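Local atomic coordinates of protein E3 homolog (Yaba-like disease virus, PDB entry 1SFU), a protein that binds left-handed Z-DNA through its N-terminal Zalpha domain, the part in this structure, and probably blocks host antiviral responses to double-stranded RNA. Residues K18-S23 with S36-I41; A11-L16 with N47-K52; K60-P63 with W69-N72. One frame throughout, in Å; residues are numbered along the deposited sequence.

Contact 1: residues K18-S23 with S36-I41; sequences KKEVLS and SNRLKI
Glu20 and Leu39 make a small helix-to-turn contact at the surface of the winged helix-turn-helix fold, where helix 11-22 passes the end of helix 32-38. Only 97 Å² is buried, and the nearest backbones, at Glu20 and Leu39, are still 9.1 Å apart between CA atoms, so the gap is bridged by side chains alone. The aliphatic part of Glu20 does the touching: its CG lies 3.8 Å from CD1 of Leu39, and the two side chains lie alongside, pointing opposite ways. Glu20 bends at chi2 (-63°), which turns the carboxylate toward Arg38, whose CD is 4.1 Å from Glu20 OE1. Leucine suits position 39 because its branched end serves two sides: CD1 meets Glu20 while CD2 packs on Leu16. The side chain also touches Val17 and Ile46, where helices 11-22 and 43-55 come together.

The chain leaves helix 32-38 here through Lys40, which has positive phi, and Ile41 N bonds back to Ser36 O at 3.1 Å, the six-to-one bond of a Schellman-type turn. Lys40 NZ also reaches Asn37 O (2.7 Å), almost straight along the C=O axis. On the facing helix, Glu20 O receives both the amide and the hydroxyl of Ser23.

Arg38 and Glu20 carry opposite charges, yet Glu20 OE1 stays 4.8 Å from Arg38 NE and their planar groups are turned 54° apart. The contact itself is apolar, methylene against methyl, and the opposite charges probably add no more than a diffuse attraction near solvent.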
loop_
_atom_site.group_PDB
_atom_site.type_symbol
_atom_site.label_atom_id
_atom_site.label_comp_id
_atom_site.label_asym_id
_atom_site.label_seq_id
_atom_site.Cartn_x
_atom_site.Cartn_y
_atom_site.Cartn_z
ATOM N N LYS C 18 18.808 -4.419 -10.729
ATOM C CA LYS C 18 19.225 -3.711 -11.934
ATOM C C LYS C 18 19.974 -4.657 -12.868
ATOM O O LYS C 18 19.730 -4.684 -14.079
ATOM C CB LYS C 18 20.105 -2.512 -11.570
ATOM C CG LYS C 18 20.562 -1.687 -12.774
ATOM C CD LYS C 18 21.233 -0.395 -12.321
ATOM C CE LYS C 18 21.821 0.378 -13.493
ATOM N NZ LYS C 18 22.472 1.647 -13.029
ATOM N N LYS C 19 20.875 -5.450 -12.299
ATOM C CA LYS C 19 21.646 -6.397 -13.090
ATOM C C LYS C 19 20.702 -7.369 -13.794
ATOM O O LYS C 19 20.894 -7.687 -14.961
ATOM C CB LYS C 19 22.619 -7.157 -12.190
ATOM C CG LYS C 19 23.795 -7.769 -12.925
ATOM C CD LYS C 19 24.867 -8.253 -11.951
ATOM C CE LYS C 19 26.152 -8.615 -12.684
ATOM N NZ LYS C 19 26.705 -7.435 -13.418
ATOM N N GLU C 20 19.669 -7.824 -13.089
ATOM C CA GLU C 20 18.713 -8.761 -13.670
ATOM C C GLU C 20 17.923 -8.171 -14.833
ATOM O O GLU C 20 17.792 -8.801 -15.882
ATOM C CB GLU C 20 17.727 -9.256 -12.608
ATOM C CG GLU C 20 18.327 -10.178 -11.567
ATOM C CD GLU C 20 18.844 -11.472 -12.163
ATOM O OE1 GLU C 20 18.029 -12.260 -12.695
ATOM O OE2 GLU C 20 20.070 -11.696 -12.100
ATOM N N VAL C 21 17.383 -6.970 -14.648
ATOM C CA VAL C 21 16.595 -6.354 -15.707
ATOM C C VAL C 21 17.447 -6.031 -16.930
ATOM O O VAL C 21 16.994 -6.171 -18.064
ATOM C CB VAL C 21 15.888 -5.067 -15.212
ATOM C CG1 VAL C 21 14.938 -5.407 -14.071
ATOM C CG2 VAL C 21 16.911 -4.042 -14.775
ATOM N N LEU C 22 18.686 -5.608 -16.703
ATOM C CA LEU C 22 19.573 -5.284 -17.814
ATOM C C LEU C 22 19.936 -6.518 -18.634
ATOM O O LEU C 22 20.336 -6.400 -19.787
ATOM C CB LEU C 22 20.843 -4.599 -17.302
ATOM C CG LEU C 22 20.624 -3.154 -16.852
ATOM C CD1 LEU C 22 21.918 -2.566 -16.301
ATOM C CD2 LEU C 22 20.123 -2.336 -18.035
ATOM N N SER C 23 19.779 -7.701 -18.047
ATOM C CA SER C 23 20.097 -8.931 -18.761
ATOM C C SER C 23 18.951 -9.356 -19.672
ATOM O O SER C 23 19.097 -10.271 -20.476
ATOM C CB SER C 23 20.417 -10.062 -17.774
ATOM O OG SER C 23 19.259 -10.488 -17.080
ATOM N N SER C 36 11.562 -11.976 -7.371
ATOM C CA SER C 36 11.618 -12.358 -5.966
ATOM C C SER C 36 11.999 -13.827 -5.854
ATOM O O SER C 36 12.736 -14.227 -4.955
ATOM C CB SER C 36 10.256 -12.152 -5.302
ATOM O OG SER C 36 10.194 -12.844 -4.067
ATOM N N ASN C 37 11.486 -14.620 -6.786
ATOM C CA ASN C 37 11.736 -16.051 -6.813
ATOM C C ASN C 37 13.195 -16.396 -7.120
ATOM O O ASN C 37 13.757 -17.318 -6.524
ATOM C CB ASN C 37 10.803 -16.697 -7.839
ATOM C CG ASN C 37 10.888 -18.204 -7.843
ATOM O OD1 ASN C 37 11.089 -18.832 -6.808
ATOM N ND2 ASN C 37 10.710 -18.798 -9.010
ATOM N N ARG C 38 13.810 -15.651 -8.035
ATOM C CA ARG C 38 15.199 -15.902 -8.411
ATOM C C ARG C 38 16.186 -15.398 -7.369
ATOM O O ARG C 38 17.016 -16.154 -6.868
ATOM C CB ARG C 38 15.526 -15.245 -9.753
ATOM C CG ARG C 38 14.688 -15.721 -10.927
ATOM C CD ARG C 38 15.283 -15.216 -12.240
ATOM N NE ARG C 38 14.309 -15.181 -13.332
ATOM C CZ ARG C 38 13.641 -16.238 -13.788
ATOM N NH1 ARG C 38 13.831 -17.437 -13.248
ATOM N NH2 ARG C 38 12.779 -16.096 -14.787
ATOM N N LEU C 39 16.094 -14.115 -7.051
ATOM C CA LEU C 39 16.997 -13.504 -6.087
ATOM C C LEU C 39 16.698 -13.925 -4.652
ATOM O O LEU C 39 17.352 -13.465 -3.718
ATOM C CB LEU C 39 16.933 -11.977 -6.209
ATOM C CG LEU C 39 17.358 -11.362 -7.550
ATOM C CD1 LEU C 39 16.423 -11.808 -8.651
ATOM C CD2 LEU C 39 17.336 -9.849 -7.443
ATOM N N LYS C 40 15.715 -14.806 -4.482
ATOM C CA LYS C 40 15.324 -15.282 -3.155
ATOM C C LYS C 40 15.165 -14.112 -2.195
ATOM O O LYS C 40 15.693 -14.126 -1.084
ATOM C CB LYS C 40 16.370 -16.256 -2.610
ATOM C CG LYS C 40 16.483 -17.543 -3.401
ATOM C CD LYS C 40 15.230 -18.388 -3.257
ATOM C CE LYS C 40 15.300 -19.636 -4.123
ATOM N NZ LYS C 40 15.328 -19.285 -5.569
ATOM N N ILE C 41 14.438 -13.095 -2.639
ATOM C CA ILE C 41 14.202 -11.903 -1.835
ATOM C C ILE C 41 12.703 -11.630 -1.763
ATOM O O ILE C 41 11.957 -12.003 -2.666
ATOM C CB ILE C 41 14.919 -10.681 -2.452
ATOM C CG1 ILE C 41 16.435 -10.907 -2.420
ATOM C CG2 ILE C 41 14.542 -9.411 -1.700
ATOM C CD1 ILE C 41 17.245 -9.785 -3.045
#

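Contact 2: residues A11-L16 with N47-K52; sequences AEIFSL and NQQLYK. With nucleotides of chain A.
Tyr51 OH donates a 2.6 Å hydrogen bond to OP1 of DC4 of chain A, which lies in the tyrosine ring plane at its edge. Over one face of that ring sits C8 of DG5 of chain A, 3.3 Å above the plane and near its centre, while Trp69 meets the ring edge-to-face. Such a tyrosine against a syn guanosine is the hallmark of Zalpha domains on Z-DNA. Asn47 and Gln48 suit the same recognition helix because their amides offer N-H donors to neighbouring phosphates: Asn47 ND2 holds OP1 of DG5 of chain A at 2.6 Å, and the extended side chain of Gln48 brings NE2 to 2.7 Å from OP1 of DC6 of chain A in a nearly straight bond (166°).

The other side of helix 43-55 rests on helix 11-22, where the axes of segments 11-16 and 47-52 approach to 9.1 Å and cross at -65°. Gln49, bent at chi2 (-42°), sets its CG against N and CA of Phe14 and its OE1 3.1 Å from Phe14 CB. OE1 lies near the ring plane at its edge, the amide almost perpendicular to the ring. Its methylenes suit the apolar side, packing on Ile13 and the Phe14 backbone.

The chemistry implies a two-sided helix: donors for phosphates toward the DNA, and toward the protein a Gln49 oxygen facing CB and CD1 of Phe14, weakly polar C-H groups at most.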
loop_
_atom_site.group_PDB
_atom_site.type_symbol
_atom_site.label_atom_id
_atom_site.label_comp_id
_atom_site.label_asym_id
_atom_site.label_seq_id
_atom_site.Cartn_x
_atom_site.Cartn_y
_atom_site.Cartn_z
ATOM N N ALA C 11 20.798 -1.112 -1.082
ATOM C CA ALA C 11 21.646 -0.884 -2.251
ATOM C C ALA C 11 22.074 -2.168 -2.959
ATOM O O ALA C 11 22.189 -2.204 -4.185
ATOM C CB ALA C 11 22.878 -0.079 -1.853
ATOM N N GLU C 12 22.310 -3.225 -2.193
ATOM C CA GLU C 12 22.728 -4.480 -2.794
ATOM C C GLU C 12 21.547 -5.139 -3.500
ATOM O O GLU C 12 21.718 -5.876 -4.470
ATOM C CB GLU C 12 23.315 -5.403 -1.726
ATOM C CG GLU C 12 24.021 -6.624 -2.291
ATOM C CD GLU C 12 23.090 -7.801 -2.474
ATOM O OE1 GLU C 12 23.509 -8.798 -3.102
ATOM O OE2 GLU C 12 21.944 -7.731 -1.977
ATOM N N ILE C 13 20.346 -4.860 -3.008
ATOM C CA ILE C 13 19.136 -5.414 -3.603
ATOM C C ILE C 13 18.928 -4.655 -4.905
ATOM O O ILE C 13 18.695 -5.245 -5.961
ATOM C CB ILE C 13 17.917 -5.190 -2.693
ATOM C CG1 ILE C 13 18.309 -5.436 -1.232
ATOM C CG2 ILE C 13 16.791 -6.128 -3.109
ATOM C CD1 ILE C 13 17.253 -5.007 -0.227
ATOM N N PHE C 14 19.024 -3.334 -4.812
ATOM C CA PHE C 14 18.882 -2.463 -5.968
ATOM C C PHE C 14 19.837 -2.942 -7.064
ATOM O O PHE C 14 19.447 -3.097 -8.217
ATOM C CB PHE C 14 19.229 -1.029 -5.570
ATOM C CG PHE C 14 19.177 -0.049 -6.706
ATOM C CD1 PHE C 14 17.975 0.551 -7.076
ATOM C CD2 PHE C 14 20.334 0.274 -7.415
ATOM C CE1 PHE C 14 17.926 1.460 -8.135
ATOM C CE2 PHE C 14 20.293 1.176 -8.470
ATOM C CZ PHE C 14 19.085 1.771 -8.830
ATOM N N SER C 15 21.093 -3.180 -6.693
ATOM C CA SER C 15 22.094 -3.637 -7.651
ATOM C C SER C 15 21.743 -5.000 -8.249
ATOM O O SER C 15 21.924 -5.225 -9.443
ATOM C CB SER C 15 23.474 -3.698 -6.983
ATOM O OG SER C 15 23.838 -2.427 -6.463
ATOM N N LEU C 16 21.246 -5.915 -7.422
ATOM C CA LEU C 16 20.885 -7.235 -7.925
ATOM C C LEU C 16 19.735 -7.131 -8.924
ATOM O O LEU C 16 19.740 -7.796 -9.960
ATOM C CB LEU C 16 20.470 -8.158 -6.777
ATOM C CG LEU C 16 21.541 -8.577 -5.772
ATOM C CD1 LEU C 16 20.882 -9.273 -4.586
ATOM C CD2 LEU C 16 22.549 -9.494 -6.457
ATOM N N ASN C 47 10.008 -4.897 -5.215
ATOM C CA ASN C 47 9.197 -3.778 -5.707
ATOM C C ASN C 47 9.772 -2.423 -5.306
ATOM O O ASN C 47 9.770 -1.480 -6.096
ATOM C CB ASN C 47 7.753 -3.876 -5.192
ATOM C CG ASN C 47 6.870 -4.730 -6.081
ATOM O OD1 ASN C 47 7.016 -4.733 -7.307
ATOM N ND2 ASN C 47 5.929 -5.446 -5.471
ATOM N N GLN C 48 10.250 -2.318 -4.074
ATOM C CA GLN C 48 10.827 -1.061 -3.619
ATOM C C GLN C 48 11.941 -0.623 -4.571
ATOM O O GLN C 48 12.098 0.563 -4.844
ATOM C CB GLN C 48 11.388 -1.209 -2.199
ATOM C CG GLN C 48 10.325 -1.345 -1.118
ATOM C CD GLN C 48 10.934 -1.532 0.257
ATOM O OE1 GLN C 48 11.754 -2.423 0.461
ATOM N NE2 GLN C 48 10.536 -0.690 1.208
ATOM N N GLN C 49 12.707 -1.585 -5.077
ATOM C CA GLN C 49 13.796 -1.274 -5.996
ATOM C C GLN C 49 13.328 -1.068 -7.440
ATOM O O GLN C 49 13.824 -0.181 -8.141
ATOM C CB GLN C 49 14.859 -2.372 -5.940
ATOM C CG GLN C 49 15.465 -2.549 -4.554
ATOM C CD GLN C 49 15.740 -1.217 -3.863
ATOM O OE1 GLN C 49 16.394 -0.335 -4.418
ATOM N NE2 GLN C 49 15.237 -1.070 -2.642
ATOM N N LEU C 50 12.373 -1.881 -7.883
ATOM C CA LEU C 50 11.854 -1.761 -9.238
ATOM C C LEU C 50 11.285 -0.374 -9.509
ATOM O O LEU C 50 11.542 0.206 -10.560
ATOM C CB LEU C 50 10.779 -2.816 -9.499
ATOM C CG LEU C 50 11.268 -4.229 -9.804
ATOM C CD1 LEU C 50 10.079 -5.178 -9.859
ATOM C CD2 LEU C 50 12.019 -4.241 -11.127
ATOM N N TYR C 51 10.519 0.167 -8.567
ATOM C CA TYR C 51 9.956 1.496 -8.776
ATOM C C TYR C 51 11.022 2.585 -8.698
ATOM O O TYR C 51 10.913 3.601 -9.373
ATOM C CB TYR C 51 8.810 1.767 -7.792
ATOM C CG TYR C 51 7.555 1.007 -8.164
ATOM C CD1 TYR C 51 7.253 -0.226 -7.585
ATOM C CD2 TYR C 51 6.703 1.497 -9.148
ATOM C CE1 TYR C 51 6.121 -0.956 -7.988
ATOM C CE2 TYR C 51 5.578 0.785 -9.560
ATOM C CZ TYR C 51 5.290 -0.437 -8.981
ATOM O OH TYR C 51 4.181 -1.134 -9.416
ATOM N N LYS C 52 12.050 2.369 -7.886
ATOM C CA LYS C 52 13.144 3.339 -7.780
ATOM C C LYS C 52 13.920 3.297 -9.100
ATOM O O LYS C 52 14.338 4.325 -9.634
ATOM C CB LYS C 52 14.080 2.976 -6.622
ATOM C CG LYS C 52 13.496 3.165 -5.225
ATOM C CD LYS C 52 14.412 2.535 -4.165
ATOM C CE LYS C 52 13.883 2.702 -2.746
ATOM N NZ LYS C 52 13.983 4.112 -2.271
ATOM P P DG A 5 4.804 -4.086 -2.129
ATOM O OP1 DG A 5 4.963 -5.184 -3.108
ATOM O OP2 DG A 5 5.071 -4.334 -0.687
ATOM O "O5'" DG A 5 5.734 -2.887 -2.605
ATOM C "C5'" DG A 5 5.694 -1.643 -1.915
ATOM C "C4'" DG A 5 6.549 -0.615 -2.620
ATOM O "O4'" DG A 5 6.058 -0.438 -3.966
ATOM C "C3'" DG A 5 6.486 0.761 -1.971
ATOM O "O3'" DG A 5 7.673 0.951 -1.199
ATOM C "C2'" DG A 5 6.622 1.712 -3.150
ATOM C "C1'" DG A 5 6.132 0.922 -4.354
ATOM N N9 DG A 5 4.819 1.301 -4.869
ATOM C C8 DG A 5 4.521 1.642 -6.165
ATOM N N7 DG A 5 3.252 1.886 -6.354
ATOM C C5 DG A 5 2.674 1.706 -5.104
ATOM C C6 DG A 5 1.317 1.820 -4.699
ATOM O O6 DG A 5 0.326 2.096 -5.394
ATOM N N1 DG A 5 1.165 1.562 -3.337
ATOM C C2 DG A 5 2.186 1.223 -2.481
ATOM N N2 DG A 5 1.829 1.003 -1.203
ATOM N N3 DG A 5 3.456 1.103 -2.851
ATOM C C4 DG A 5 3.626 1.360 -4.168
ATOM P P DC A 4 2.494 -3.812 -7.413
ATOM O OP1 DC A 4 3.620 -3.388 -8.288
ATOM O OP2 DC A 4 2.581 -5.093 -6.684
ATOM O "O5'" DC A 4 2.156 -2.664 -6.362
ATOM C "C5'" DC A 4 3.182 -1.978 -5.659
ATOM C "C4'" DC A 4 2.906 -2.009 -4.172
ATOM O "O4'" DC A 4 1.682 -1.286 -3.877
ATOM C "C3'" DC A 4 2.727 -3.411 -3.583
ATOM O "O3'" DC A 4 3.328 -3.483 -2.284
ATOM C "C2'" DC A 4 1.223 -3.534 -3.425
ATOM C "C1'" DC A 4 0.834 -2.108 -3.080
ATOM N N1 DC A 4 -0.560 -1.785 -3.412
ATOM C C2 DC A 4 -1.503 -1.784 -2.390
ATOM O O2 DC A 4 -1.128 -2.048 -1.243
ATOM N N3 DC A 4 -2.799 -1.499 -2.675
ATOM C C4 DC A 4 -3.158 -1.225 -3.932
ATOM N N4 DC A 4 -4.454 -0.953 -4.176
ATOM C C5 DC A 4 -2.212 -1.216 -4.999
ATOM C C6 DC A 4 -0.934 -1.499 -4.696
ATOM P P DC A 6 7.552 1.424 0.332
ATOM O OP1 DC A 6 8.933 1.514 0.890
ATOM O OP2 DC A 6 6.552 0.562 1.010
ATOM O "O5'" DC A 6 6.940 2.892 0.213
ATOM C "C5'" DC A 6 7.071 3.831 1.279
ATOM C "C4'" DC A 6 5.708 4.273 1.760
ATOM O "O4'" DC A 6 5.029 4.999 0.708
ATOM C "C3'" DC A 6 4.765 3.136 2.168
ATOM O "O3'" DC A 6 3.999 3.524 3.309
ATOM C "C2'" DC A 6 3.832 3.015 0.980
ATOM C "C1'" DC A 6 3.730 4.463 0.540
ATOM N N1 DC A 6 3.342 4.636 -0.863
ATOM C C2 DC A 6 1.995 4.892 -1.158
ATOM O O2 DC A 6 1.187 4.990 -0.225
ATOM N N3 DC A 6 1.614 5.020 -2.442
ATOM C C4 DC A 6 2.517 4.905 -3.419
ATOM N N4 DC A 6 2.090 5.014 -4.681
ATOM C C5 DC A 6 3.898 4.664 -3.147
ATOM C C6 DC A 6 4.262 4.540 -1.866
#

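Contact 3: residues K60-P63 with W69-N72; sequences KMVP and WFKN
Met61 lies over the face of the Trp69 indole in the beta hairpin that forms the wing of this winged helix-turn-helix domain, strands 59-62 and 68-71 running antiparallel. Met61 CB stands 3.6 Å from the centroid of the six-membered ring, only 13° off its normal, a CH-pi contact. The first torsion of Met61 (chi1 -178°) sends CG across the same face toward the rim of the indole, where it lies 3.5 Å from CZ2. Beyond it SD remains above the face but at 5.5 Å from the centroid, a distant Met-aromatic contact. A flexible, polarisable side chain suits this broad ring, and Trp69 is in turn buried against Leu50.

Met61 and Trp69 are directly opposed, as a non-hydrogen-bonded pair, and their side chains lie on the same face of the sheet. On the other face Lys60 pairs with Phe70 through hydrogen bonds. Phe70 N donates to Lys60 O at 2.8 Å and 179°; the return bond from Lys60 N is also made, though the position of Phe70 O is less certain. Lys60 O further faces the CA of Trp69 at 3.5 Å in a CA-H...O contact.

Phenylalanine at 70 presents its ring edge to that same carbonyl oxygen, which lies in the ring plane, while Lys60 CB lies near Phe70 O and the rest of the lysine side chain leads away. The ring also leans on Val62, a branched residue suited to an extended strand, whose CG2 approaches Phe70 CE1 obliquely to 3.6 Å.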
loop_
_atom_site.group_PDB
_atom_site.type_symbol
_atom_site.label_atom_id
_atom_site.label_comp_id
_atom_site.label_asym_id
_atom_site.label_seq_id
_atom_site.Cartn_x
_atom_site.Cartn_y
_atom_site.Cartn_z
ATOM N N LYS C 60 10.922 -0.025 -17.293
ATOM C CA LYS C 60 9.620 0.566 -17.576
ATOM C C LYS C 60 8.537 -0.412 -17.131
ATOM O O LYS C 60 8.568 -1.593 -17.492
ATOM C CB LYS C 60 9.496 0.864 -19.078
ATOM C CG LYS C 60 8.069 1.124 -19.575
ATOM C CD LYS C 60 7.478 2.388 -18.984
ATOM C CE LYS C 60 5.992 2.520 -19.322
ATOM N NZ LYS C 60 5.398 3.764 -18.749
ATOM N N MET C 61 7.587 0.082 -16.345
ATOM C CA MET C 61 6.498 -0.750 -15.828
ATOM C C MET C 61 5.231 -0.602 -16.657
ATOM O O MET C 61 4.902 0.496 -17.097
ATOM C CB MET C 61 6.198 -0.369 -14.369
ATOM C CG MET C 61 5.120 -1.196 -13.676
ATOM S SD MET C 61 3.407 -0.711 -14.051
ATOM C CE MET C 61 3.174 0.553 -12.832
ATOM N N VAL C 62 4.531 -1.712 -16.863
ATOM C CA VAL C 62 3.277 -1.724 -17.611
ATOM C C VAL C 62 2.208 -2.253 -16.663
ATOM O O VAL C 62 2.236 -3.423 -16.280
ATOM C CB VAL C 62 3.366 -2.641 -18.852
ATOM C CG1 VAL C 62 1.977 -2.903 -19.415
ATOM C CG2 VAL C 62 4.244 -1.986 -19.911
ATOM N N PRO C 63 1.257 -1.391 -16.268
ATOM C CA PRO C 63 0.160 -1.724 -15.353
ATOM C C PRO C 63 -0.711 -2.899 -15.757
ATOM O O PRO C 63 -1.897 -2.752 -16.041
ATOM C CB PRO C 63 -0.624 -0.415 -15.258
ATOM C CG PRO C 63 -0.361 0.232 -16.564
ATOM C CD PRO C 63 1.115 -0.008 -16.751
ATOM N N TRP C 69 7.607 -5.697 -16.078
ATOM C CA TRP C 69 8.745 -4.797 -16.103
ATOM C C TRP C 69 9.678 -5.056 -17.285
ATOM O O TRP C 69 10.189 -6.173 -17.457
ATOM C CB TRP C 69 9.502 -4.911 -14.776
ATOM C CG TRP C 69 8.648 -4.536 -13.596
ATOM C CD1 TRP C 69 7.730 -5.323 -12.962
ATOM C CD2 TRP C 69 8.596 -3.257 -12.948
ATOM N NE1 TRP C 69 7.107 -4.613 -11.956
ATOM C CE2 TRP C 69 7.620 -3.342 -11.929
ATOM C CE3 TRP C 69 9.280 -2.047 -13.130
ATOM C CZ2 TRP C 69 7.308 -2.260 -11.094
ATOM C CZ3 TRP C 69 8.972 -0.969 -12.297
ATOM C CH2 TRP C 69 7.994 -1.085 -11.294
ATOM N N PHE C 70 9.876 -4.012 -18.091
ATOM C CA PHE C 70 10.728 -4.059 -19.283
ATOM C C PHE C 70 12.006 -3.244 -19.105
ATOM O O PHE C 70 12.015 -2.223 -18.410
ATOM C CB PHE C 70 10.007 -3.467 -20.505
ATOM C CG PHE C 70 8.767 -4.199 -20.913
ATOM C CD1 PHE C 70 7.600 -4.101 -20.160
ATOM C CD2 PHE C 70 8.753 -4.967 -22.078
ATOM C CE1 PHE C 70 6.434 -4.757 -20.559
ATOM C CE2 PHE C 70 7.588 -5.628 -22.484
ATOM C CZ PHE C 70 6.429 -5.520 -21.722
ATOM N N LYS C 71 13.079 -3.688 -19.749
ATOM C CA LYS C 71 14.337 -2.957 -19.707
ATOM C C LYS C 71 14.123 -1.761 -20.635
ATOM O O LYS C 71 13.472 -1.896 -21.664
ATOM C CB LYS C 71 15.479 -3.821 -20.246
ATOM C CG LYS C 71 16.793 -3.072 -20.396
ATOM C CD LYS C 71 17.916 -3.968 -20.916
ATOM C CE LYS C 71 17.598 -4.527 -22.295
ATOM N NZ LYS C 71 18.722 -5.343 -22.834
ATOM N N ASN C 72 14.642 -0.594 -20.273
ATOM C CA ASN C 72 14.486 0.588 -21.121
ATOM C C ASN C 72 15.063 0.225 -22.491
ATOM O O ASN C 72 16.216 -0.188 -22.575
ATOM C CB ASN C 72 15.260 1.766 -20.524
ATOM C CG ASN C 72 14.923 3.087 -21.192
ATOM O OD1 ASN C 72 14.306 3.966 -20.586
ATOM N ND2 ASN C 72 15.320 3.230 -22.450
#

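How the contacts relate
The three contacts run through one small winged helix-turn-helix domain. Contact 1 is nested within the loop that contact 2 closes, and both use helix 11-22; their centres are 9 Å apart, with Leu39 CD2 touching Leu16 CB at 3.6 Å. Contact 3 follows in the chain, its centre about 14 Å from either of the others. It joins contact 2 where Tyr51 CZ comes within 3.4 Å of Trp69 CZ2, so the wing backs the tyrosine that meets the DNA. Contact 2 holds the nucleotides directly, whereas the nearest atoms of contacts 3 and 1 are about 5 Å and 9 Å from the bound nucleic acid.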